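Putative ribose 5-phosphate isomerase (Leishmania infantum, PDB 6FXW) probably interconverts ribose 5-phosphate and ribulose 5-phosphate as a type B isomerase of the pentose phosphate pathway. Local coordinates at residues A[7-12]-A[54-59]; A[103-108]-A[134-139]. One frame throughout, in Å; residues are numbered along the deposited sequence. Where two conformers were deposited one is given.

Interaction 1. Residues A[7-12]-A[54-59]; sequences RVALGC and AQVCEA
V56 drives both of its methyl groups from helix 49-61 against the backbone of strand 6-12, overlapping the A9-G11 part of that strand. The setting is the Rossmann-like alpha/beta/alpha sandwich of the LacAB/RpiB family. Helix 49-61 lies in the beta-alpha-beta crossover from strand 33-38 to strand 67-72, the two sheet neighbours of strand 6-12, and the crossover passes over that strand. Helix and strand run almost antiparallel: their short segments make an angle of 166°, with the axes approaching to 8.0 Å. The point of closest backbone approach is A9 with V56, 5.8 Å between CA atoms.

The V56 torsion divides the work between the two branches. With CG1 anti to the backbone N (chi1 170°), this methyl meets A9, lying 4.0 Å from A9 CB and 3.8 Å from A9 O. CG2, anti to the carbonyl carbon, reaches further along the strand and settles on the peptide that joins L10 to G11; V56 CG2 is 4.1 Å from L10 C. Because G11 carries no side chain, the methyl can come down directly on its main chain.

No hydrogen bond crosses the interface, and the 151 Å² buried there comes from apolar and van der Waals contact alone. L10 points away from the helix, packing on I23 and M24 of helix 20-29, so strand 6-12 is sandwiched between helices on its two faces. V56 also touches L70 of strand 67-72, which extends the contact to the adjacent strand. Nearly one turn further along the helix, A59 adds a looser contact, its CB 4.3 Å from A9 CB. The tightest approach is made at the other end, where V56 CG2 sits 3.6 Å from G11 N.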
loop_
_atom_site.group_PDB
_atom_site.type_symbol
_atom_site.label_atom_id
_atom_site.label_comp_id
_atom_site.label_asym_id
_atom_site.label_seq_id
_atom_site.Cartn_x
_atom_site.Cartn_y
_atom_site.Cartn_z
ATOM N N ARG A 7 13.540 -7.053 23.583
ATOM C CA ARG A 7 12.805 -6.201 24.531
ATOM C C ARG A 7 12.276 -5.007 23.741
ATOM O O ARG A 7 13.094 -4.301 23.165
ATOM C CB ARG A 7 13.642 -5.692 25.663
ATOM C CG ARG A 7 13.925 -6.814 26.636
ATOM C CD ARG A 7 14.866 -6.311 27.747
ATOM N NE ARG A 7 14.404 -5.197 28.528
ATOM C CZ ARG A 7 13.585 -5.319 29.615
ATOM N NH1 ARG A 7 13.129 -6.514 30.026
ATOM N NH2 ARG A 7 13.244 -4.276 30.340
ATOM N N VAL A 8 10.959 -4.866 23.699
ATOM C CA VAL A 8 10.286 -3.916 22.767
ATOM C C VAL A 8 9.655 -2.797 23.585
ATOM O O VAL A 8 8.799 -3.041 24.486
ATOM C CB VAL A 8 9.247 -4.651 21.923
ATOM C CG1 VAL A 8 8.524 -3.593 21.040
ATOM C CG2 VAL A 8 9.869 -5.798 21.120
ATOM N N ALA A 9 9.957 -1.562 23.252
ATOM C CA ALA A 9 9.249 -0.410 23.741
ATOM C C ALA A 9 8.245 0.070 22.670
ATOM O O ALA A 9 8.658 0.371 21.559
ATOM C CB ALA A 9 10.227 0.719 24.063
ATOM N N LEU A 10 7.005 0.162 23.071
ATOM C CA LEU A 10 5.906 0.557 22.172
ATOM C C LEU A 10 5.433 1.919 22.613
ATOM O O LEU A 10 4.953 2.068 23.762
ATOM C CB LEU A 10 4.736 -0.433 22.243
ATOM C CG LEU A 10 3.458 0.010 21.557
ATOM C CD1 LEU A 10 3.657 0.005 20.053
ATOM C CD2 LEU A 10 2.257 -0.900 21.871
ATOM N N GLY A 11 5.486 2.913 21.751
ATOM C CA GLY A 11 4.962 4.257 22.050
ATOM C C GLY A 11 3.954 4.676 21.013
ATOM O O GLY A 11 4.018 4.257 19.848
ATOM N N CYS A 12 3.046 5.518 21.382
ATOM C CA CYS A 12 2.108 5.993 20.408
ATOM C C CYS A 12 1.526 7.288 20.913
ATOM O O CYS A 12 1.761 7.706 22.048
ATOM C CB CYS A 12 1.006 4.955 20.126
ATOM S SG CYS A 12 -0.004 4.673 21.624
ATOM N N ALA A 54 10.185 10.370 21.864
ATOM C CA ALA A 54 11.359 10.582 22.711
ATOM C C ALA A 54 11.426 9.535 23.816
ATOM O O ALA A 54 12.539 9.030 24.127
ATOM C CB ALA A 54 11.312 11.999 23.262
ATOM N N GLN A 55 10.323 9.200 24.445
ATOM C CA GLN A 55 10.304 8.137 25.438
ATOM C C GLN A 55 10.882 6.843 24.963
ATOM O O GLN A 55 11.724 6.189 25.606
ATOM C CB GLN A 55 8.928 7.883 26.095
ATOM C CG GLN A 55 8.370 8.981 26.930
ATOM C CD GLN A 55 7.165 8.553 27.740
ATOM O OE1 GLN A 55 6.106 9.189 27.622
ATOM N NE2 GLN A 55 7.285 7.479 28.590
ATOM N N VAL A 56 10.463 6.418 23.780
ATOM C CA VAL A 56 10.901 5.131 23.226
ATOM C C VAL A 56 12.411 5.226 22.848
ATOM O O VAL A 56 13.230 4.302 23.088
ATOM C CB VAL A 56 10.055 4.768 21.977
ATOM C CG1 VAL A 56 10.626 3.597 21.257
ATOM C CG2 VAL A 56 8.668 4.360 22.432
ATOM N N CYS A 57 12.822 6.333 22.213
ATOM C CA CYS A 57 14.229 6.546 21.822
ATOM C C CYS A 57 15.131 6.458 23.057
ATOM O O CYS A 57 16.157 5.822 23.066
ATOM C CB CYS A 57 14.446 7.889 21.109
ATOM S SG CYS A 57 13.727 7.836 19.447
ATOM N N GLU A 58 14.656 7.143 24.130
ATOM C CA GLU A 58 15.496 7.175 25.323
ATOM C C GLU A 58 15.527 5.799 25.944
ATOM O O GLU A 58 16.620 5.376 26.431
ATOM C CB GLU A 58 14.982 8.199 26.332
ATOM C CG GLU A 58 15.620 9.552 26.117
ATOM C CD GLU A 58 17.163 9.613 26.278
ATOM O OE1 GLU A 58 17.766 10.530 25.647
ATOM O OE2 GLU A 58 17.772 8.772 27.026
ATOM N N ALA A 59 14.450 5.017 25.947
ATOM C CA ALA A 59 14.494 3.613 26.431
ATOM C C ALA A 59 15.534 2.800 25.727
ATOM O O ALA A 59 16.238 1.997 26.344
ATOM C CB ALA A 59 13.135 2.953 26.340
#

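Interaction 2. Residues A[103-108]-A[134-139]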
loop_
_atom_site.group_PDB
_atom_site.type_symbol
_atom_site.label_atom_id
_atom_site.label_comp_id
_atom_site.label_asym_id
_atom_site.label_seq_id
_atom_site.Cartn_x
_atom_site.Cartn_y
_atom_site.Cartn_z
ATOM N N ARG A 103 15.092 -3.694 8.240
ATOM C CA ARG A 103 16.025 -4.463 9.059
ATOM C C ARG A 103 17.217 -4.965 8.240
ATOM O O ARG A 103 18.374 -4.715 8.603
ATOM C CB ARG A 103 15.280 -5.623 9.683
ATOM C CG ARG A 103 14.159 -5.237 10.649
ATOM C CD ARG A 103 14.631 -4.536 11.911
ATOM N NE ARG A 103 15.516 -5.431 12.596
ATOM C CZ ARG A 103 16.779 -5.212 12.970
ATOM N NH1 ARG A 103 17.369 -4.023 12.889
ATOM N NH2 ARG A 103 17.505 -6.223 13.458
ATOM N N GLN A 104 16.965 -5.618 7.100
ATOM C CA GLN A 104 18.060 -6.208 6.261
ATOM C C GLN A 104 19.054 -5.203 5.804
ATOM O O GLN A 104 20.281 -5.422 5.806
ATOM C CB GLN A 104 17.474 -6.989 5.104
ATOM C CG GLN A 104 16.827 -8.282 5.489
ATOM C CD GLN A 104 16.521 -9.174 4.342
ATOM O OE1 GLN A 104 16.122 -8.743 3.292
ATOM N NE2 GLN A 104 16.757 -10.438 4.553
ATOM N N HIS A 105 18.536 -4.046 5.354
ATOM C CA HIS A 105 19.387 -3.011 4.785
ATOM C C HIS A 105 19.672 -1.916 5.743
ATOM O O HIS A 105 20.826 -1.513 5.924
ATOM C CB HIS A 105 18.725 -2.429 3.517
ATOM C CG HIS A 105 18.676 -3.392 2.403
ATOM N ND1 HIS A 105 18.056 -3.063 1.197
ATOM C CD2 HIS A 105 19.077 -4.674 2.296
ATOM C CE1 HIS A 105 18.114 -4.118 0.411
ATOM N NE2 HIS A 105 18.734 -5.115 1.029
ATOM N N ASN A 106 18.645 -1.349 6.376
ATOM C CA ASN A 106 18.837 -0.152 7.177
ATOM C C ASN A 106 19.093 -0.415 8.681
ATOM O O ASN A 106 19.421 0.522 9.394
ATOM C CB ASN A 106 17.658 0.789 7.051
ATOM C CG ASN A 106 17.223 1.012 5.616
ATOM O OD1 ASN A 106 16.213 0.425 5.217
ATOM N ND2 ASN A 106 18.006 1.743 4.809
ATOM N N ASN A 107 19.051 -1.684 9.082
ATOM C CA ASN A 107 19.283 -2.122 10.431
ATOM C C ASN A 107 18.587 -1.178 11.402
ATOM O O ASN A 107 19.151 -0.678 12.398
ATOM C CB ASN A 107 20.790 -2.181 10.708
ATOM C CG ASN A 107 21.114 -2.938 11.986
ATOM O OD1 ASN A 107 20.248 -3.518 12.618
ATOM N ND2 ASN A 107 22.395 -2.864 12.386
ATOM N N ALA A 108 17.288 -0.904 11.213
ATOM C CA ALA A 108 16.573 0.099 11.989
ATOM C C ALA A 108 16.299 -0.360 13.416
ATOM O O ALA A 108 16.012 -1.561 13.661
ATOM C CB ALA A 108 15.206 0.423 11.376
ATOM N N GLU A 134 16.929 -9.994 10.607
ATOM C CA GLU A 134 18.266 -9.497 10.951
ATOM C C GLU A 134 18.920 -8.730 9.848
ATOM O O GLU A 134 18.568 -8.942 8.655
ATOM C CB GLU A 134 19.147 -10.678 11.365
ATOM C CG GLU A 134 18.792 -11.156 12.792
ATOM C CD GLU A 134 19.024 -10.092 13.876
ATOM O OE1 GLU A 134 18.081 -9.282 14.272
ATOM O OE2 GLU A 134 20.186 -10.046 14.354
ATOM N N PRO A 135 19.872 -7.846 10.183
ATOM C CA PRO A 135 20.593 -7.105 9.172
ATOM C C PRO A 135 21.483 -8.012 8.326
ATOM O O PRO A 135 22.032 -8.994 8.845
ATOM C CB PRO A 135 21.374 -6.088 9.959
ATOM C CG PRO A 135 21.442 -6.615 11.356
ATOM C CD PRO A 135 20.327 -7.527 11.551
ATOM N N LEU A 136 21.535 -7.771 7.039
ATOM C CA LEU A 136 22.194 -8.705 6.051
ATOM C C LEU A 136 23.656 -8.433 6.257
ATOM O O LEU A 136 24.055 -7.330 6.633
ATOM C CB LEU A 136 21.847 -8.416 4.599
ATOM C CG LEU A 136 20.540 -8.986 4.138
ATOM C CD1 LEU A 136 20.252 -8.524 2.731
ATOM C CD2 LEU A 136 20.408 -10.501 4.247
ATOM N N ALA A 137 24.422 -9.501 6.019
ATOM C CA ALA A 137 25.864 -9.473 6.192
ATOM C C ALA A 137 26.611 -8.770 5.069
ATOM O O ALA A 137 27.703 -8.259 5.344
ATOM C CB ALA A 137 26.370 -10.908 6.363
ATOM N N GLU A 138 26.098 -8.716 3.820
ATOM C CA GLU A 138 26.792 -7.832 2.840
ATOM C C GLU A 138 26.998 -6.365 3.317
ATOM O O GLU A 138 26.041 -5.518 3.813
ATOM C CB GLU A 138 26.370 -7.902 1.363
ATOM C CG GLU A 138 26.963 -6.774 0.451
ATOM C CD GLU A 138 28.361 -6.926 -0.202
ATOM O OE1 GLU A 138 28.874 -5.944 -0.757
ATOM O OE2 GLU A 138 28.963 -8.009 -0.224
ATOM N N GLY A 139 28.314 -6.094 3.102
ATOM C CA GLY A 139 29.010 -5.044 3.663
ATOM C C GLY A 139 28.420 -3.776 3.114
ATOM O O GLY A 139 28.543 -2.774 3.830
HETATM O O HOH W 1 18.109 -11.097 7.125
#
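Q104 crosses the side chain of L136 obliquely on its way out from the helix. Its CB lies 3.8 Å from L136 CG. The next atom, Q104 CG, comes 3.7 Å from E134 O, and beyond it the chain is extended (chi2 -167°), which carries the amide across the leucine. There Q104 CD passes the L136 branch point, and Q104 NE2 ends 3.7 Å from L136 CD2. At the tip the amide divides its bonding: Q104 OE1 accepts from Q100 NE2, while Q104 NE2 donates to a water oxygen 3.0 Å away, and that water donates to E134 O, bridging the two segments.

A backbone bond also joins the segments: L136 N donates to Q104 O at 2.9 Å, nearly straight at 172°. In the alpha/beta/alpha sandwich this joins the C-terminal end of helix 96-104 to the connection between helix 120-131 and the C-terminal helix 139-155. Beyond the helix end the chain turns at N107, whose phi is positive; with CG anti to the backbone N, its amide crosses the P135 ring, with N107 OD1 3.6 Å from P135 CG.

R103 adds a charged link. Its chain bends at chi2 and chi3, presenting NH1 to N107 OD1, 2.9 Å away, and more weakly to A108 O, two bonds that help fix the guanidinium. R103 NH2 reaches E134 OE1 at 3.2 Å in a salt bridge whose hydrogen bond is weak; the carboxylate oxygen meets the guanidinium edge, although the two planes are turned 54° apart. The ring of H105 is stacked on that of H141 in helix 139-155, and L136 CD1 comes to the edge of the H105 ring, near H105 CD2.

Interactions 1 and 2 follow one another along the chain and lie on opposite sides of its centre; the centres of the contacts lie about 8 Å and 15 Å from the centre of the chain. Their own centres are about 21 Å apart, and the nearest atoms are about 10 Å apart. The first is wholly buried and apolar, the second a surface contact that mixes hydrogen bonds and a salt bridge with apolar packing. A faint tie runs between them: E134 makes a long, weak ion pair with K6, which begins the strand of interaction 1. A sulfate lies about 4 Å from the side chain of N107 in interaction 2; it is probably from the crystallisation liquor, though it may mark a pocket.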